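Local structure of HTH cro/C1-type domain-containing protein (Pseudomonas aeruginosa PAO1, 7CSV) at residues I9-M21 against N42-D54. The protein is the antitoxin HigA, a helix-turn-helix regulator that recognises specific pseudopalindromic DNA motifs. Residues are numbered along the deposited sequence; the frame is centred on the assembly and turned at random.
Sequences IHPGEILRDEFLM and NDIVREQRGISAD
Glu47 CA sits squarely over the imidazole of His10, 3.5 Å from the ring centroid in a CH-pi contact, while Pro11 CD lies against the opposite face, offset toward the rim. His10 is the N-cap of helix 11-23, its ND1 accepting a bond from Gly12 N (2.9 Å) at the ring's edge, where Arg49 O also approaches CE1 at 3.0 Å. With CG anti to the backbone N (chi1 -162°), the ring reaches across to the Schellman turn that ends helix 38-45. The Arg16 guanidinium is gripped at its edge: NH2 donates to Val45 O (2.7 Å) in the last turn of helix 38-45 and, almost straight (171°), to the anti lone pair of Glu47 OE2 (3.0 Å), a salt bridge. Guanidinium and carboxylate are nearly coplanar, and Glu13 CA backs one face of the guanidinium. A water joins His10 N to Glu47 OE1. Beneath, Gly12 CA makes a CA-H...O contact with Ile44 O (3.4 Å), and Val45 CG1 fits against Leu15 CD2 and Leu20 CD1. Leu15 continues into the helix-turn-helix core, touching Leu30 of helix 27-34 and Leu59 of helix 53-63; on helix 67-93, Tyr77 meets His10 edge-to-face and Ile51 N is hydrogen-bonded to Gln74 OE1.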
loop_
_atom_site.group_PDB
_atom_site.type_symbol
_atom_site.label_atom_id
_atom_site.label_comp_id
_atom_site.label_asym_id
_atom_site.label_seq_id
_atom_site.Cartn_x
_atom_site.Cartn_y
_atom_site.Cartn_z
ATOM N N ILE A 9 -4.071 0.547 -12.908
ATOM C CA ILE A 9 -4.598 1.901 -12.983
ATOM C C ILE A 9 -3.807 2.737 -11.995
ATOM O O ILE A 9 -3.899 2.518 -10.783
ATOM C CB ILE A 9 -6.093 1.960 -12.653
ATOM C CG1 ILE A 9 -6.903 1.195 -13.696
ATOM C CG2 ILE A 9 -6.565 3.405 -12.584
ATOM C CD1 ILE A 9 -8.369 1.441 -13.564
ATOM N N HIS A 10 -3.047 3.691 -12.508
ATOM C CA HIS A 10 -2.233 4.515 -11.627
ATOM C C HIS A 10 -3.106 5.443 -10.784
ATOM O O HIS A 10 -4.075 6.021 -11.287
ATOM C CB HIS A 10 -1.234 5.335 -12.430
ATOM C CG HIS A 10 -0.108 5.855 -11.602
ATOM N ND1 HIS A 10 -0.237 6.966 -10.798
ATOM C CD2 HIS A 10 1.156 5.406 -11.427
ATOM C CE1 HIS A 10 0.903 7.183 -10.168
ATOM N NE2 HIS A 10 1.768 6.252 -10.536
ATOM N N PRO A 11 -2.783 5.609 -9.497
ATOM C CA PRO A 11 -3.551 6.542 -8.662
ATOM C C PRO A 11 -3.610 7.945 -9.225
ATOM O O PRO A 11 -4.588 8.655 -8.972
ATOM C CB PRO A 11 -2.793 6.528 -7.327
ATOM C CG PRO A 11 -2.065 5.223 -7.316
ATOM C CD PRO A 11 -1.749 4.883 -8.735
ATOM N N GLY A 12 -2.583 8.375 -9.956
ATOM C CA GLY A 12 -2.594 9.716 -10.514
ATOM C C GLY A 12 -3.690 9.917 -11.536
ATOM O O GLY A 12 -4.184 11.032 -11.711
ATOM N N GLU A 13 -4.101 8.841 -12.207
ATOM C CA GLU A 13 -5.224 8.939 -13.131
ATOM C C GLU A 13 -6.512 9.293 -12.396
ATOM O O GLU A 13 -7.299 10.125 -12.867
ATOM C CB GLU A 13 -5.368 7.626 -13.894
ATOM C CG GLU A 13 -6.569 7.538 -14.809
ATOM C CD GLU A 13 -6.601 6.206 -15.538
ATOM O OE1 GLU A 13 -7.675 5.581 -15.605
ATOM O OE2 GLU A 13 -5.536 5.770 -16.019
ATOM N N ILE A 14 -6.743 8.669 -11.240
ATOM C CA ILE A 14 -7.920 8.992 -10.440
ATOM C C ILE A 14 -7.796 10.385 -9.838
ATOM O O ILE A 14 -8.788 11.124 -9.748
ATOM C CB ILE A 14 -8.127 7.915 -9.362
ATOM C CG1 ILE A 14 -8.552 6.606 -10.043
ATOM C CG2 ILE A 14 -9.123 8.372 -8.293
ATOM C CD1 ILE A 14 -8.953 5.524 -9.106
ATOM N N LEU A 15 -6.589 10.770 -9.413
ATOM C CA LEU A 15 -6.388 12.129 -8.911
ATOM C C LEU A 15 -6.727 13.154 -9.986
ATOM O O LEU A 15 -7.469 14.117 -9.731
ATOM C CB LEU A 15 -4.945 12.301 -8.438
ATOM C CG LEU A 15 -4.489 13.680 -7.971
ATOM C CD1 LEU A 15 -5.401 14.131 -6.866
ATOM C CD2 LEU A 15 -3.029 13.604 -7.508
ATOM N N ARG A 16 -6.202 12.942 -11.203
ATOM C CA ARG A 16 -6.477 13.837 -12.326
ATOM C C ARG A 16 -7.972 13.906 -12.615
ATOM O O ARG A 16 -8.552 14.989 -12.701
ATOM C CB ARG A 16 -5.730 13.362 -13.585
ATOM C CG ARG A 16 -4.238 13.630 -13.622
ATOM C CD ARG A 16 -3.656 13.410 -15.034
ATOM N NE ARG A 16 -4.350 12.353 -15.775
ATOM C CZ ARG A 16 -3.914 11.102 -15.909
ATOM N NH1 ARG A 16 -4.633 10.227 -16.600
ATOM N NH2 ARG A 16 -2.762 10.710 -15.367
ATOM N N ASP A 17 -8.605 12.747 -12.794
ATOM C CA ASP A 17 -9.953 12.695 -13.349
ATOM C C ASP A 17 -11.022 13.051 -12.326
ATOM O O ASP A 17 -11.970 13.771 -12.652
ATOM C CB ASP A 17 -10.257 11.304 -13.910
ATOM C CG ASP A 17 -9.423 10.953 -15.120
ATOM O OD1 ASP A 17 -8.837 11.853 -15.745
ATOM O OD2 ASP A 17 -9.347 9.751 -15.435
ATOM N N GLU A 18 -10.920 12.528 -11.096
ATOM C CA GLU A 18 -11.996 12.661 -10.127
ATOM C C GLU A 18 -11.785 13.805 -9.154
ATOM O O GLU A 18 -12.692 14.102 -8.369
ATOM C CB GLU A 18 -12.171 11.364 -9.330
ATOM C CG GLU A 18 -12.417 10.155 -10.185
ATOM C CD GLU A 18 -13.744 10.225 -10.895
ATOM O OE1 GLU A 18 -14.569 11.086 -10.542
ATOM O OE2 GLU A 18 -13.963 9.420 -11.805
ATOM N N PHE A 19 -10.614 14.432 -9.164
ATOM C CA PHE A 19 -10.365 15.499 -8.203
ATOM C C PHE A 19 -9.869 16.766 -8.890
ATOM O O PHE A 19 -10.512 17.815 -8.777
ATOM C CB PHE A 19 -9.387 15.008 -7.133
ATOM C CG PHE A 19 -9.953 13.921 -6.264
ATOM C CD1 PHE A 19 -9.839 12.591 -6.629
ATOM C CD2 PHE A 19 -10.627 14.237 -5.085
ATOM C CE1 PHE A 19 -10.374 11.592 -5.838
ATOM C CE2 PHE A 19 -11.155 13.244 -4.287
ATOM C CZ PHE A 19 -11.024 11.911 -4.667
ATOM N N LEU A 20 -8.741 16.698 -9.599
ATOM C CA LEU A 20 -8.205 17.906 -10.228
ATOM C C LEU A 20 -9.160 18.452 -11.280
ATOM O O LEU A 20 -9.454 19.654 -11.306
ATOM C CB LEU A 20 -6.837 17.628 -10.845
ATOM C CG LEU A 20 -5.727 17.224 -9.873
ATOM C CD1 LEU A 20 -4.386 17.210 -10.583
ATOM C CD2 LEU A 20 -5.701 18.160 -8.666
ATOM N N MET A 21 -9.667 17.580 -12.158
ATOM C CA MET A 21 -10.609 18.045 -13.169
ATOM C C MET A 21 -11.973 18.356 -12.571
ATOM O O MET A 21 -12.683 19.234 -13.075
ATOM C CB MET A 21 -10.744 17.005 -14.282
ATOM C CG MET A 21 -9.519 16.858 -15.139
ATOM S SD MET A 21 -9.863 15.792 -16.549
ATOM C CE MET A 21 -8.336 14.865 -16.667
ATOM N N ASN A 42 3.420 16.733 -9.739
ATOM C CA ASN A 42 3.570 16.529 -11.176
ATOM C C ASN A 42 3.923 15.081 -11.491
ATOM O O ASN A 42 3.369 14.495 -12.428
ATOM C CB ASN A 42 4.644 17.457 -11.743
ATOM C CG ASN A 42 4.149 18.888 -11.947
ATOM O OD1 ASN A 42 2.948 19.155 -11.964
ATOM N ND2 ASN A 42 5.086 19.810 -12.119
ATOM N N ASP A 43 4.850 14.493 -10.727
ATOM C CA ASP A 43 5.246 13.106 -10.974
ATOM C C ASP A 43 4.059 12.154 -10.824
ATOM O O ASP A 43 3.908 11.210 -11.605
ATOM C CB ASP A 43 6.371 12.695 -10.024
ATOM C CG ASP A 43 7.683 13.417 -10.295
ATOM O OD1 ASP A 43 7.876 13.927 -11.414
ATOM O OD2 ASP A 43 8.533 13.449 -9.381
ATOM N N ILE A 44 3.209 12.381 -9.818
ATOM C CA ILE A 44 2.085 11.478 -9.575
ATOM C C ILE A 44 1.073 11.555 -10.716
ATOM O O ILE A 44 0.611 10.530 -11.223
ATOM C CB ILE A 44 1.426 11.787 -8.218
ATOM C CG1 ILE A 44 2.370 11.411 -7.077
ATOM C CG2 ILE A 44 0.078 11.058 -8.100
ATOM C CD1 ILE A 44 2.088 12.192 -5.770
ATOM N N VAL A 45 0.696 12.768 -11.128
ATOM C CA VAL A 45 -0.316 12.875 -12.174
ATOM C C VAL A 45 0.231 12.401 -13.509
ATOM O O VAL A 45 -0.544 11.986 -14.373
ATOM C CB VAL A 45 -0.864 14.307 -12.302
ATOM C CG1 VAL A 45 -1.424 14.783 -10.966
ATOM C CG2 VAL A 45 0.198 15.249 -12.823
ATOM N N ARG A 46 1.544 12.461 -13.697
ATOM C CA ARG A 46 2.189 11.901 -14.880
ATOM C C ARG A 46 2.411 10.401 -14.764
ATOM O O ARG A 46 2.972 9.799 -15.694
ATOM C CB ARG A 46 3.526 12.594 -15.119
ATOM C CG ARG A 46 3.419 14.036 -15.592
ATOM C CD ARG A 46 3.268 14.097 -17.103
ATOM N NE ARG A 46 4.557 14.041 -17.785
ATOM C CZ ARG A 46 5.093 12.938 -18.299
ATOM N NH1 ARG A 46 6.277 13.001 -18.899
ATOM N NH2 ARG A 46 4.456 11.776 -18.214
ATOM N N GLU A 47 1.998 9.795 -13.643
ATOM C CA GLU A 47 2.127 8.353 -13.420
ATOM C C GLU A 47 3.595 7.916 -13.366
ATOM O O GLU A 47 3.946 6.802 -13.770
ATOM C CB GLU A 47 1.325 7.574 -14.472
ATOM C CG GLU A 47 -0.087 8.148 -14.620
ATOM C CD GLU A 47 -1.035 7.291 -15.434
ATOM O OE1 GLU A 47 -0.711 6.120 -15.727
ATOM O OE2 GLU A 47 -2.116 7.807 -15.787
ATOM N N GLN A 48 4.450 8.792 -12.833
ATOM C CA GLN A 48 5.881 8.568 -12.688
ATOM C C GLN A 48 6.299 8.437 -11.235
ATOM O O GLN A 48 7.499 8.399 -10.944
ATOM C CB GLN A 48 6.676 9.712 -13.329
ATOM C CG GLN A 48 6.298 9.986 -14.748
ATOM C CD GLN A 48 6.604 8.795 -15.640
ATOM O OE1 GLN A 48 7.728 8.304 -15.660
ATOM N NE2 GLN A 48 5.598 8.313 -16.356
ATOM N N ARG A 49 5.341 8.385 -10.319
ATOM C CA ARG A 49 5.650 8.254 -8.907
ATOM C C ARG A 49 4.392 7.768 -8.209
ATOM O O ARG A 49 3.286 8.148 -8.597
ATOM C CB ARG A 49 6.123 9.587 -8.317
ATOM C CG ARG A 49 6.334 9.570 -6.823
ATOM C CD ARG A 49 6.171 10.957 -6.221
ATOM N NE ARG A 49 7.173 11.906 -6.700
ATOM C CZ ARG A 49 8.431 11.948 -6.270
ATOM N NH1 ARG A 49 9.269 12.851 -6.756
ATOM N NH2 ARG A 49 8.855 11.083 -5.358
ATOM N N GLY A 50 4.563 6.911 -7.203
ATOM C CA GLY A 50 3.425 6.456 -6.426
ATOM C C GLY A 50 3.064 7.397 -5.287
ATOM O O GLY A 50 3.759 8.378 -5.001
ATOM N N ILE A 51 1.941 7.082 -4.640
ATOM C CA ILE A 51 1.474 7.803 -3.457
ATOM C C ILE A 51 2.171 7.234 -2.233
ATOM O O ILE A 51 1.991 6.057 -1.895
ATOM C CB ILE A 51 -0.047 7.678 -3.294
ATOM C CG1 ILE A 51 -0.775 8.045 -4.578
ATOM C CG2 ILE A 51 -0.532 8.533 -2.119
ATOM C CD1 ILE A 51 -0.545 9.418 -4.986
ATOM N N SER A 52 2.949 8.069 -1.556
ATOM C CA SER A 52 3.525 7.707 -0.275
ATOM C C SER A 52 2.490 7.864 0.842
ATOM O O SER A 52 1.462 8.527 0.688
ATOM C CB SER A 52 4.732 8.586 0.037
ATOM O OG SER A 52 4.302 9.918 0.312
ATOM N N ALA A 53 2.797 7.264 1.996
ATOM C CA ALA A 53 1.916 7.413 3.150
ATOM C C ALA A 53 1.725 8.878 3.501
ATOM O O ALA A 53 0.602 9.312 3.769
ATOM C CB ALA A 53 2.473 6.652 4.349
ATOM N N ASP A 54 2.816 9.646 3.521
ATOM C CA ASP A 54 2.720 11.065 3.857
ATOM C C ASP A 54 1.832 11.785 2.856
ATOM O O ASP A 54 0.956 12.561 3.241
ATOM C CB ASP A 54 4.122 11.678 3.901
ATOM C CG ASP A 54 4.123 13.140 4.300
ATOM O OD1 ASP A 54 4.105 13.421 5.514
ATOM O OD2 ASP A 54 4.175 13.997 3.393
HETATM O O HOH W 1 -3.521 4.720 -15.114
#